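Local atomic coordinates of VP2 (Primate bocaparvovirus 1, PDB entry 7L0Y), a protein that self-assembles, as 60 copies of its capsid protein variants, into the T=1 icosahedral shell of human bocavirus 1, about 26 nm in diameter. Residues 229-234 against 514-519; 234-239 against 356-361; 273-278 against 381-386; 279-284 against 323-328. All coordinates share one frame; numbering follows the deposited sequence.

Interaction 1. Residues 229-234 against 514-519; sequences NERAYI and NINKVL
K517 lies across E230, the two side chains at about a right angle. Its CG sits between its own backbone N and carbonyl carbon (chi1 60°), and from there the chain runs straight outward. CB faces the carboxylate of E230, CG rests 3.4 Å from R231 O, CD lies 3.2 Å from E230 OE1, and CE passes 4.1 Å from A232 N. The ammonium NZ travels beyond the glutamate, 4.4 Å from E230 OE1, too far for a salt bridge. It pairs instead with D386 and gives a hydrogen bond to R402 O of a neighbouring subunit, so the lysine ties the chain terminus both to its own subunit and to the next. Residues 516-517 add a short, weakly bonded parallel strand beside the end of strand 215-232, which belongs to the jelly roll of the parvovirus capsid protein and would be its strand G. R231 N donates to I515 O, and K517 N to R231 O, the latter at 2.9 Å. On the sheet face carrying R231 and N516, these two side chains run alongside each other. R231 NE donates to N516 OD1 at 2.9 Å in a bent bond (134° at the hydrogen), the oxygen lying 25° out of the guanidinium plane; NH1 adds a weak bond to the same oxygen, and NH2 reaches L355 O. Farther along, Y233 CE2 comes 3.3 Å from K517 O, at an oblique angle to the ring, and CD1 of the C-terminal L519 approaches I234 O at 3.5 Å.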
loop_
_atom_site.group_PDB
_atom_site.type_symbol
_atom_site.label_atom_id
_atom_site.label_comp_id
_atom_site.label_asym_id
_atom_site.label_seq_id
_atom_site.Cartn_x
_atom_site.Cartn_y
_atom_site.Cartn_z
ATOM N N ASN A 229 51.420 -75.001 38.398
ATOM C CA ASN A 229 51.834 -75.357 39.739
ATOM C C ASN A 229 50.622 -75.974 40.430
ATOM O O ASN A 229 49.817 -75.284 41.048
ATOM C CB ASN A 229 52.337 -74.111 40.461
ATOM C CG ASN A 229 52.951 -74.405 41.789
ATOM O OD1 ASN A 229 53.536 -75.456 42.001
ATOM N ND2 ASN A 229 52.820 -73.468 42.706
ATOM N N GLU A 230 50.540 -77.298 40.383
ATOM C CA GLU A 230 49.467 -78.049 41.014
ATOM C C GLU A 230 49.912 -79.478 41.236
ATOM O O GLU A 230 50.685 -80.033 40.456
ATOM C CB GLU A 230 48.174 -78.048 40.191
ATOM C CG GLU A 230 47.324 -76.803 40.312
ATOM C CD GLU A 230 46.153 -76.823 39.360
ATOM O OE1 GLU A 230 46.196 -77.607 38.392
ATOM O OE2 GLU A 230 45.171 -76.095 39.598
ATOM N N ARG A 231 49.360 -80.090 42.268
ATOM C CA ARG A 231 49.711 -81.441 42.656
ATOM C C ARG A 231 48.486 -82.327 42.534
ATOM O O ARG A 231 47.398 -81.959 42.983
ATOM C CB ARG A 231 50.226 -81.482 44.088
ATOM C CG ARG A 231 50.796 -82.814 44.479
ATOM C CD ARG A 231 51.214 -82.813 45.915
ATOM N NE ARG A 231 50.069 -82.891 46.809
ATOM C CZ ARG A 231 49.569 -84.031 47.264
ATOM N NH1 ARG A 231 48.526 -84.023 48.074
ATOM N NH2 ARG A 231 50.136 -85.177 46.929
ATOM N N ALA A 232 48.664 -83.489 41.927
ATOM C CA ALA A 232 47.667 -84.542 41.980
ATOM C C ALA A 232 47.826 -85.301 43.289
ATOM O O ALA A 232 48.896 -85.847 43.567
ATOM C CB ALA A 232 47.814 -85.491 40.795
ATOM N N TYR A 233 46.771 -85.316 44.100
ATOM C CA TYR A 233 46.819 -86.065 45.346
ATOM C C TYR A 233 46.524 -87.542 45.149
ATOM O O TYR A 233 46.890 -88.351 46.003
ATOM C CB TYR A 233 45.852 -85.464 46.370
ATOM C CG TYR A 233 44.400 -85.516 45.978
ATOM C CD1 TYR A 233 43.622 -86.620 46.275
ATOM C CD2 TYR A 233 43.801 -84.449 45.342
ATOM C CE1 TYR A 233 42.310 -86.670 45.931
ATOM C CE2 TYR A 233 42.484 -84.490 44.994
ATOM C CZ TYR A 233 41.742 -85.602 45.289
ATOM O OH TYR A 233 40.417 -85.643 44.937
ATOM N N ILE A 234 45.873 -87.907 44.051
ATOM C CA ILE A 234 45.653 -89.309 43.706
ATOM C C ILE A 234 45.997 -89.520 42.245
ATOM O O ILE A 234 46.015 -88.574 41.448
ATOM C CB ILE A 234 44.201 -89.758 43.962
ATOM C CG1 ILE A 234 43.229 -88.811 43.259
ATOM C CG2 ILE A 234 43.931 -89.936 45.445
ATOM C CD1 ILE A 234 41.832 -89.308 43.212
ATOM N N ASN A 514 52.683 -78.409 45.983
ATOM C CA ASN A 514 52.016 -77.649 47.029
ATOM C C ASN A 514 50.508 -77.583 46.860
ATOM O O ASN A 514 49.766 -78.047 47.726
ATOM C CB ASN A 514 52.570 -76.218 47.081
ATOM C CG ASN A 514 53.995 -76.149 47.573
ATOM O OD1 ASN A 514 54.512 -77.078 48.185
ATOM N ND2 ASN A 514 54.627 -75.014 47.343
ATOM N N ILE A 515 50.040 -76.979 45.779
ATOM C CA ILE A 515 48.627 -76.686 45.587
ATOM C C ILE A 515 47.953 -77.913 44.997
ATOM O O ILE A 515 48.334 -78.384 43.925
ATOM C CB ILE A 515 48.452 -75.466 44.675
ATOM C CG1 ILE A 515 49.118 -74.250 45.320
ATOM C CG2 ILE A 515 46.992 -75.203 44.423
ATOM C CD1 ILE A 515 49.355 -73.105 44.379
ATOM N N ASN A 516 46.948 -78.432 45.691
ATOM C CA ASN A 516 46.256 -79.618 45.216
ATOM C C ASN A 516 45.234 -79.264 44.147
ATOM O O ASN A 516 44.602 -78.209 44.181
ATOM C CB ASN A 516 45.556 -80.332 46.366
ATOM C CG ASN A 516 46.519 -80.969 47.321
ATOM O OD1 ASN A 516 47.656 -81.250 46.967
ATOM N ND2 ASN A 516 46.071 -81.212 48.542
ATOM N N LYS A 517 45.077 -80.169 43.192
ATOM C CA LYS A 517 44.012 -80.109 42.207
ATOM C C LYS A 517 43.196 -81.388 42.303
ATOM O O LYS A 517 43.722 -82.439 42.676
ATOM C CB LYS A 517 44.566 -79.932 40.798
ATOM C CG LYS A 517 45.476 -81.050 40.358
ATOM C CD LYS A 517 46.042 -80.788 38.990
ATOM C CE LYS A 517 47.031 -81.857 38.597
ATOM N NZ LYS A 517 47.587 -81.591 37.255
ATOM N N VAL A 518 41.919 -81.281 41.969
ATOM C CA VAL A 518 41.035 -82.424 41.948
ATOM C C VAL A 518 41.147 -82.929 40.525
ATOM O O VAL A 518 41.031 -82.154 39.586
ATOM C CB VAL A 518 39.575 -82.025 42.242
ATOM C CG1 VAL A 518 38.632 -83.161 41.893
ATOM C CG2 VAL A 518 39.407 -81.630 43.695
ATOM N N LEU A 519 41.391 -84.220 40.357
ATOM C CA LEU A 519 41.536 -84.783 39.018
ATOM C C LEU A 519 40.228 -84.841 38.234
ATOM O O LEU A 519 39.391 -85.709 38.475
ATOM C CB LEU A 519 42.168 -86.170 39.079
ATOM C CG LEU A 519 43.687 -86.172 39.174
ATOM C CD1 LEU A 519 44.233 -87.482 38.644
ATOM C CD2 LEU A 519 44.250 -84.988 38.403
ATOM O OXT LEU A 519 39.982 -84.033 37.339
#

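Interaction 2. Residues 234-239 against 356-361; sequences IPPGLM and SMLRDQ
M357 lays its CB and CG over the peptide between I234 and P235. CB is 3.3 Å from I234 C and 3.4 Å from P235 N, so it meets the peptide group rather than the isoleucine side chain, which leaves its backbone on the far side. CG follows, 3.7 Å from I234 C and as near to I234 N. The CB of M357 points at 234-239, but its CG stands anti to its own carbonyl carbon (chi1 -65°) and the chain bends again at chi2 (-64°), which swings SD and CE away from the contact. Alongside the methionine, pointing the same way, runs the P235 ring, with its CD 3.8 Å from M357 CB. Both residues also pack on T300 of a neighbouring subunit. The contact joins two parts of the long insertion between the jelly-roll strands 215-232 and 424-429, corresponding to the GH loop of parvovirus capsids: residues 234-239 are where the chain enters it, while 356-361 lead into strand 361-366. The second segment starts with a type I turn, S356 to R359, with M357 and L358 at its two central positions, both in contact with 234-236. L358 CD2 comes 4.0 Å from P236 CD, the two side chains crossing at a slant; L358 and P236 both rest on V384 as well. No hydrogen bond spans the two segments. On the first, L238 N returns to P235 O at 3.2 Å and bends the chain after the prolines; on the second, S356 OG accepts a bond from A232 N.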
loop_
_atom_site.group_PDB
_atom_site.type_symbol
_atom_site.label_atom_id
_atom_site.label_comp_id
_atom_site.label_asym_id
_atom_site.label_seq_id
_atom_site.Cartn_x
_atom_site.Cartn_y
_atom_site.Cartn_z
ATOM N N ILE A 234 45.873 -87.907 44.051
ATOM C CA ILE A 234 45.653 -89.309 43.706
ATOM C C ILE A 234 45.997 -89.520 42.245
ATOM O O ILE A 234 46.015 -88.574 41.448
ATOM C CB ILE A 234 44.201 -89.758 43.962
ATOM C CG1 ILE A 234 43.229 -88.811 43.259
ATOM C CG2 ILE A 234 43.931 -89.936 45.445
ATOM C CD1 ILE A 234 41.832 -89.308 43.212
ATOM N N PRO A 235 46.300 -90.761 41.869
ATOM C CA PRO A 235 46.418 -91.076 40.455
ATOM C C PRO A 235 45.067 -90.973 39.779
ATOM O O PRO A 235 44.018 -91.037 40.441
ATOM C CB PRO A 235 46.926 -92.527 40.463
ATOM C CG PRO A 235 47.555 -92.686 41.771
ATOM C CD PRO A 235 46.748 -91.875 42.714
ATOM N N PRO A 236 45.036 -90.816 38.456
ATOM C CA PRO A 236 43.749 -90.852 37.754
ATOM C C PRO A 236 43.047 -92.189 37.859
ATOM O O PRO A 236 41.852 -92.266 37.557
ATOM C CB PRO A 236 44.132 -90.520 36.307
ATOM C CG PRO A 236 45.547 -90.906 36.207
ATOM C CD PRO A 236 46.155 -90.600 37.532
ATOM N N GLY A 237 43.745 -93.243 38.278
ATOM C CA GLY A 237 43.113 -94.543 38.387
ATOM C C GLY A 237 42.283 -94.715 39.642
ATOM O O GLY A 237 41.497 -95.654 39.743
ATOM N N LEU A 238 42.451 -93.829 40.615
ATOM C CA LEU A 238 41.719 -93.892 41.871
ATOM C C LEU A 238 40.471 -93.025 41.896
ATOM O O LEU A 238 39.872 -92.866 42.962
ATOM C CB LEU A 238 42.627 -93.528 43.040
ATOM C CG LEU A 238 43.643 -94.612 43.364
ATOM C CD1 LEU A 238 44.523 -94.183 44.511
ATOM C CD2 LEU A 238 42.919 -95.898 43.686
ATOM N N MET A 239 40.066 -92.456 40.763
ATOM C CA MET A 239 38.975 -91.490 40.761
ATOM C C MET A 239 37.625 -92.113 41.091
ATOM O O MET A 239 36.614 -91.412 41.063
ATOM C CB MET A 239 38.878 -90.770 39.420
ATOM C CG MET A 239 40.053 -89.883 39.082
ATOM S SD MET A 239 39.706 -88.837 37.655
ATOM C CE MET A 239 39.631 -90.039 36.327
ATOM N N SER A 356 53.618 -85.691 43.609
ATOM C CA SER A 356 52.459 -85.522 42.749
ATOM C C SER A 356 52.152 -86.865 42.111
ATOM O O SER A 356 53.067 -87.596 41.722
ATOM C CB SER A 356 52.713 -84.465 41.676
ATOM O OG SER A 356 51.606 -84.337 40.805
ATOM N N MET A 357 50.870 -87.194 42.012
ATOM C CA MET A 357 50.501 -88.522 41.558
ATOM C C MET A 357 50.355 -88.614 40.050
ATOM O O MET A 357 49.960 -89.669 39.550
ATOM C CB MET A 357 49.215 -88.961 42.239
ATOM C CG MET A 357 49.325 -89.131 43.735
ATOM S SD MET A 357 50.448 -90.433 44.254
ATOM C CE MET A 357 51.844 -89.474 44.825
ATOM N N LEU A 358 50.645 -87.546 39.319
ATOM C CA LEU A 358 50.818 -87.617 37.878
ATOM C C LEU A 358 52.269 -87.779 37.475
ATOM O O LEU A 358 52.572 -87.798 36.281
ATOM C CB LEU A 358 50.216 -86.392 37.205
ATOM C CG LEU A 358 48.700 -86.435 37.105
ATOM C CD1 LEU A 358 48.153 -85.114 36.648
ATOM C CD2 LEU A 358 48.337 -87.522 36.121
ATOM N N ARG A 359 53.169 -87.890 38.437
ATOM C CA ARG A 359 54.559 -88.204 38.173
ATOM C C ARG A 359 54.860 -89.563 38.774
ATOM O O ARG A 359 54.018 -90.166 39.440
ATOM C CB ARG A 359 55.492 -87.141 38.762
ATOM C CG ARG A 359 55.294 -85.750 38.200
ATOM C CD ARG A 359 55.829 -85.623 36.796
ATOM N NE ARG A 359 57.278 -85.758 36.751
ATOM C CZ ARG A 359 57.987 -85.791 35.632
ATOM N NH1 ARG A 359 57.386 -85.691 34.461
ATOM N NH2 ARG A 359 59.299 -85.916 35.687
ATOM N N ASP A 360 56.082 -90.033 38.539
ATOM C CA ASP A 360 56.571 -91.273 39.134
ATOM C C ASP A 360 55.654 -92.447 38.808
ATOM O O ASP A 360 55.382 -93.306 39.645
ATOM C CB ASP A 360 56.735 -91.109 40.636
ATOM C CG ASP A 360 57.806 -90.115 40.985
ATOM O OD1 ASP A 360 58.679 -89.849 40.136
ATOM O OD2 ASP A 360 57.748 -89.561 42.096
ATOM N N GLN A 361 55.168 -92.472 37.578
ATOM C CA GLN A 361 54.230 -93.491 37.147
ATOM C C GLN A 361 54.971 -94.772 36.788
ATOM O O GLN A 361 56.144 -94.749 36.411
ATOM C CB GLN A 361 53.437 -92.983 35.949
ATOM C CG GLN A 361 52.718 -91.673 36.199
ATOM C CD GLN A 361 51.945 -91.196 34.995
ATOM O OE1 GLN A 361 52.168 -91.657 33.882
ATOM N NE2 GLN A 361 51.050 -90.247 35.206
#

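Interaction 3. Residues 273-278 against 381-386; sequences SWMTGP and PNQVWD
A single backbone bridge between two separated parts of the GH loop, M275 with Q383, sets this contact in the jelly-roll capsid protein, beside the short strand 384-385 that extends as an antiparallel ladder into a neighbouring subunit. M275 N donates to N382 O at 2.7 Å, nearly straight (164°), though the donor is tilted out of the carbonyl plane. The same oxygen lies at the edge of the W274 indole, 3.2 Å from CE3. N382 crosses that indole at about a right angle, its amide plane turned steeply from the ring, and its OD1 accepts from D410 N of the neighbouring subunit. V384 CG1 adds an apolar contact with W274. M275 and Q383 run side by side, CG to CG at 3.7 Å. The Q383 chain is extended, carrying its amide past T276 O to the P278 ring; NE2 gives a hydrogen bond to W378 O. W385 takes the sterically demanding first torsion, chi1 64°, turning its indole under P278, while its NE1 hydrogen-bonds to D410 of its own chain. This is a CH-pi contact: P278 CD sits 3.5 Å from the centroid of the W385 six-membered ring, only 13° off its normal.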
loop_
_atom_site.group_PDB
_atom_site.type_symbol
_atom_site.label_atom_id
_atom_site.label_comp_id
_atom_site.label_asym_id
_atom_site.label_seq_id
_atom_site.Cartn_x
_atom_site.Cartn_y
_atom_site.Cartn_z
ATOM N N SER A 273 40.521 -96.147 32.506
ATOM C CA SER A 273 40.758 -95.906 31.095
ATOM C C SER A 273 42.051 -95.157 30.843
ATOM O O SER A 273 42.340 -94.827 29.693
ATOM C CB SER A 273 39.592 -95.126 30.482
ATOM O OG SER A 273 38.413 -95.905 30.454
ATOM N N TRP A 274 42.830 -94.875 31.874
ATOM C CA TRP A 274 43.960 -93.978 31.738
ATOM C C TRP A 274 45.264 -94.715 31.986
ATOM O O TRP A 274 45.377 -95.514 32.915
ATOM C CB TRP A 274 43.794 -92.787 32.677
ATOM C CG TRP A 274 42.547 -92.069 32.326
ATOM C CD1 TRP A 274 41.372 -92.086 33.005
ATOM C CD2 TRP A 274 42.303 -91.343 31.124
ATOM N NE1 TRP A 274 40.427 -91.360 32.334
ATOM C CE2 TRP A 274 40.974 -90.896 31.171
ATOM C CE3 TRP A 274 43.091 -90.996 30.029
ATOM C CZ2 TRP A 274 40.416 -90.123 30.164
ATOM C CZ3 TRP A 274 42.539 -90.236 29.037
ATOM C CH2 TRP A 274 41.215 -89.806 29.106
ATOM N N MET A 275 46.244 -94.438 31.138
ATOM C CA MET A 275 47.463 -95.218 31.020
ATOM C C MET A 275 48.653 -94.440 31.561
ATOM O O MET A 275 48.662 -93.209 31.568
ATOM C CB MET A 275 47.691 -95.612 29.548
ATOM C CG MET A 275 49.020 -96.273 29.240
ATOM S SD MET A 275 49.318 -97.801 30.120
ATOM C CE MET A 275 48.292 -98.916 29.200
ATOM N N THR A 276 49.639 -95.181 32.054
ATOM C CA THR A 276 50.922 -94.601 32.419
ATOM C C THR A 276 51.490 -93.796 31.257
ATOM O O THR A 276 51.426 -94.217 30.104
ATOM C CB THR A 276 51.892 -95.715 32.805
ATOM O OG1 THR A 276 51.378 -96.426 33.930
ATOM C CG2 THR A 276 53.227 -95.159 33.160
ATOM N N GLY A 277 52.039 -92.628 31.558
ATOM C CA GLY A 277 52.647 -91.801 30.544
ATOM C C GLY A 277 53.914 -92.410 29.976
ATOM O O GLY A 277 54.399 -93.443 30.442
ATOM N N PRO A 278 54.481 -91.770 28.960
ATOM C CA PRO A 278 55.609 -92.377 28.249
ATOM C C PRO A 278 56.893 -92.308 29.061
ATOM O O PRO A 278 57.092 -91.415 29.885
ATOM C CB PRO A 278 55.716 -91.531 26.981
ATOM C CG PRO A 278 54.412 -90.841 26.870
ATOM C CD PRO A 278 53.979 -90.584 28.262
ATOM N N PRO A 381 47.586 -94.216 23.506
ATOM C CA PRO A 381 46.358 -93.472 23.776
ATOM C C PRO A 381 45.993 -93.493 25.251
ATOM O O PRO A 381 46.292 -94.435 25.983
ATOM C CB PRO A 381 45.312 -94.198 22.926
ATOM C CG PRO A 381 45.888 -95.518 22.670
ATOM C CD PRO A 381 47.345 -95.292 22.537
ATOM N N ASN A 382 45.359 -92.402 25.677
ATOM C CA ASN A 382 44.823 -92.260 27.029
ATOM C C ASN A 382 45.917 -92.174 28.085
ATOM O O ASN A 382 45.709 -92.558 29.232
ATOM C CB ASN A 382 43.875 -93.410 27.362
ATOM C CG ASN A 382 42.659 -93.425 26.490
ATOM O OD1 ASN A 382 42.182 -92.388 26.053
ATOM N ND2 ASN A 382 42.187 -94.617 26.172
ATOM N N GLN A 383 47.087 -91.673 27.716
ATOM C CA GLN A 383 48.147 -91.390 28.670
ATOM C C GLN A 383 47.985 -89.966 29.164
ATOM O O GLN A 383 47.751 -89.055 28.370
ATOM C CB GLN A 383 49.528 -91.566 28.046
ATOM C CG GLN A 383 49.924 -92.976 27.746
ATOM C CD GLN A 383 51.248 -93.038 27.039
ATOM O OE1 GLN A 383 51.621 -92.107 26.341
ATOM N NE2 GLN A 383 51.975 -94.125 27.224
ATOM N N VAL A 384 48.080 -89.782 30.471
ATOM C CA VAL A 384 48.058 -88.460 31.075
ATOM C C VAL A 384 49.217 -88.395 32.050
ATOM O O VAL A 384 49.484 -89.360 32.769
ATOM C CB VAL A 384 46.720 -88.157 31.779
ATOM C CG1 VAL A 384 45.587 -88.123 30.774
ATOM C CG2 VAL A 384 46.429 -89.177 32.849
ATOM N N TRP A 385 49.937 -87.283 32.039
ATOM C CA TRP A 385 51.038 -87.123 32.969
ATOM C C TRP A 385 51.259 -85.645 33.209
ATOM O O TRP A 385 50.920 -84.808 32.373
ATOM C CB TRP A 385 52.313 -87.798 32.450
ATOM C CG TRP A 385 52.883 -87.214 31.194
ATOM C CD1 TRP A 385 53.892 -86.319 31.109
ATOM C CD2 TRP A 385 52.463 -87.472 29.850
ATOM N NE1 TRP A 385 54.144 -86.008 29.806
ATOM C CE2 TRP A 385 53.281 -86.705 29.008
ATOM C CE3 TRP A 385 51.481 -88.282 29.278
ATOM C CZ2 TRP A 385 53.148 -86.715 27.627
ATOM C CZ3 TRP A 385 51.348 -88.290 27.913
ATOM C CH2 TRP A 385 52.176 -87.511 27.100
ATOM N N ASP A 386 51.924 -85.312 34.300
ATOM C CA ASP A 386 52.245 -83.920 34.548
ATOM C C ASP A 386 53.666 -83.677 34.062
ATOM O O ASP A 386 54.436 -84.613 33.901
ATOM C CB ASP A 386 52.111 -83.579 36.028
ATOM C CG ASP A 386 50.779 -82.936 36.360
ATOM O OD1 ASP A 386 49.934 -82.792 35.451
ATOM O OD2 ASP A 386 50.581 -82.564 37.536
#

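Interaction 4. Residues 279-284 against 323-328; sequences GLLSAQ and GCLAPT
Strand 279-280, which pairs antiparallel with 376-377 in a two-stranded sheet of the GH loop of the capsid protein, is covered here by the irregular chain 323-328. L325 is the chief side chain of the second segment. With CG anti to its carbonyl carbon (chi1 -62°) and CD1 extended straight on (chi2 -177°), it reaches across the backbone of the strand. CG lies 3.7 Å from G279 CA, and CD1 settles over the next peptide, 3.4 Å from G279 C and 4.0 Å from L280 N. G279 has no side chain to stand in the way, so the branch of the leucine packs directly on main-chain atoms. The other methyl, CD2, turns toward T276 and the main chain of Q361, and L325 also touches I377 of the partner strand. L280 points its side chain to the opposite side of the strand, away from 323-328, where it packs on F296 and on F380 of a neighbouring subunit. L281 turns back toward the second segment. Its CD1 meets L325 CD1 at 3.5 Å, and the same methyl lies 3.8 Å from L325 CB, the two leucines meeting at an oblique angle. The contact is thus held by apolar packing, with no hydrogen bond between the segments; backbone bonds run instead from G279 to I377 and from C324 and A326 to Q361. Its solvent side is at T328, where the methyl CG2 of the threonine touches L281 CD2 at 3.7 Å.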
loop_
_atom_site.group_PDB
_atom_site.type_symbol
_atom_site.label_atom_id
_atom_site.label_comp_id
_atom_site.label_asym_id
_atom_site.label_seq_id
_atom_site.Cartn_x
_atom_site.Cartn_y
_atom_site.Cartn_z
ATOM N N GLY A 279 57.767 -93.268 28.816
ATOM C CA GLY A 279 59.092 -93.226 29.379
ATOM C C GLY A 279 59.875 -94.455 29.005
ATOM O O GLY A 279 59.298 -95.483 28.652
ATOM N N LEU A 280 61.192 -94.366 29.099
ATOM C CA LEU A 280 62.097 -95.431 28.699
ATOM C C LEU A 280 63.040 -95.732 29.853
ATOM O O LEU A 280 63.916 -94.925 30.172
ATOM C CB LEU A 280 62.852 -94.997 27.445
ATOM C CG LEU A 280 62.355 -95.417 26.059
ATOM C CD1 LEU A 280 60.874 -95.251 25.861
ATOM C CD2 LEU A 280 63.061 -94.528 25.053
ATOM N N LEU A 281 62.845 -96.885 30.490
ATOM C CA LEU A 281 63.705 -97.358 31.566
ATOM C C LEU A 281 64.706 -98.434 31.183
ATOM O O LEU A 281 65.497 -98.834 32.041
ATOM C CB LEU A 281 62.857 -97.877 32.733
ATOM C CG LEU A 281 62.333 -96.893 33.782
ATOM C CD1 LEU A 281 62.113 -95.464 33.292
ATOM C CD2 LEU A 281 61.120 -97.494 34.512
ATOM N N SER A 282 64.709 -98.919 29.944
ATOM C CA SER A 282 65.453 -100.141 29.659
ATOM C C SER A 282 66.945 -99.877 29.498
ATOM O O SER A 282 67.769 -100.754 29.773
ATOM C CB SER A 282 64.889 -100.812 28.413
ATOM O OG SER A 282 63.546 -101.197 28.626
ATOM N N ALA A 283 67.312 -98.685 29.046
ATOM C CA ALA A 283 68.710 -98.394 28.772
ATOM C C ALA A 283 69.465 -98.022 30.042
ATOM O O ALA A 283 68.891 -97.539 31.016
ATOM C CB ALA A 283 68.824 -97.268 27.751
ATOM N N GLN A 284 70.773 -98.259 30.017
ATOM C CA GLN A 284 71.682 -97.826 31.067
ATOM C C GLN A 284 72.759 -96.952 30.452
ATOM O O GLN A 284 72.979 -96.966 29.241
ATOM C CB GLN A 284 72.330 -99.008 31.799
ATOM C CG GLN A 284 71.360 -99.850 32.582
ATOM C CD GLN A 284 70.710 -100.924 31.743
ATOM O OE1 GLN A 284 71.053 -101.114 30.580
ATOM N NE2 GLN A 284 69.745 -101.620 32.325
ATOM N N GLY A 323 61.221 -89.877 31.406
ATOM C CA GLY A 323 59.981 -89.139 31.250
ATOM C C GLY A 323 59.273 -88.988 32.579
ATOM O O GLY A 323 59.872 -88.625 33.594
ATOM N N CYS A 324 57.979 -89.278 32.584
ATOM C CA CYS A 324 57.192 -89.218 33.807
ATOM C C CYS A 324 57.237 -90.509 34.603
ATOM O O CYS A 324 56.560 -90.603 35.630
ATOM C CB CYS A 324 55.738 -88.884 33.483
ATOM S SG CYS A 324 54.984 -90.044 32.336
ATOM N N LEU A 325 57.985 -91.506 34.150
ATOM C CA LEU A 325 58.075 -92.751 34.890
ATOM C C LEU A 325 58.866 -92.555 36.171
ATOM O O LEU A 325 59.716 -91.672 36.273
ATOM C CB LEU A 325 58.747 -93.837 34.061
ATOM C CG LEU A 325 58.061 -94.252 32.772
ATOM C CD1 LEU A 325 58.829 -95.373 32.140
ATOM C CD2 LEU A 325 56.662 -94.663 33.061
ATOM N N ALA A 326 58.583 -93.397 37.148
ATOM C CA ALA A 326 59.361 -93.392 38.372
ATOM C C ALA A 326 60.779 -93.849 38.065
ATOM O O ALA A 326 60.973 -94.982 37.616
ATOM C CB ALA A 326 58.734 -94.302 39.416
ATOM N N PRO A 327 61.785 -93.006 38.275
ATOM C CA PRO A 327 63.158 -93.422 37.977
ATOM C C PRO A 327 63.570 -94.586 38.862
ATOM O O PRO A 327 63.422 -94.542 40.084
ATOM C CB PRO A 327 63.980 -92.163 38.267
ATOM C CG PRO A 327 63.160 -91.405 39.243
ATOM C CD PRO A 327 61.730 -91.674 38.899
ATOM N N THR A 328 64.083 -95.633 38.232
ATOM C CA THR A 328 64.481 -96.835 38.940
ATOM C C THR A 328 65.930 -96.795 39.389
ATOM O O THR A 328 66.393 -97.740 40.031
ATOM C CB THR A 328 64.243 -98.068 38.063
ATOM O OG1 THR A 328 64.976 -97.938 36.840
ATOM C CG2 THR A 328 62.772 -98.209 37.743
#

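How the interactions relate
Interaction 1 joins the end of jelly-roll strand 215-232 to the C terminus; interactions 2 to 4 follow in the GH loop that begins there. Interactions 1 and 2 share I234, their centres about 10 Å apart; those of 2 and 3 are again about 10 Å apart, while 1 and 4 are about 23 Å apart and do not touch. Q361 links interactions 2, 3 and 4: its side chain bonds to G277 and V384 of interaction 3, its backbone to C324 and A326 of interaction 4. The segments of interactions 2 and 3 alternate along the chain, whereas those of 4 fall between the segments of each other contact. All four border neighbouring subunits, so this packing probably helps to shape the interfaces between subunits of the capsid.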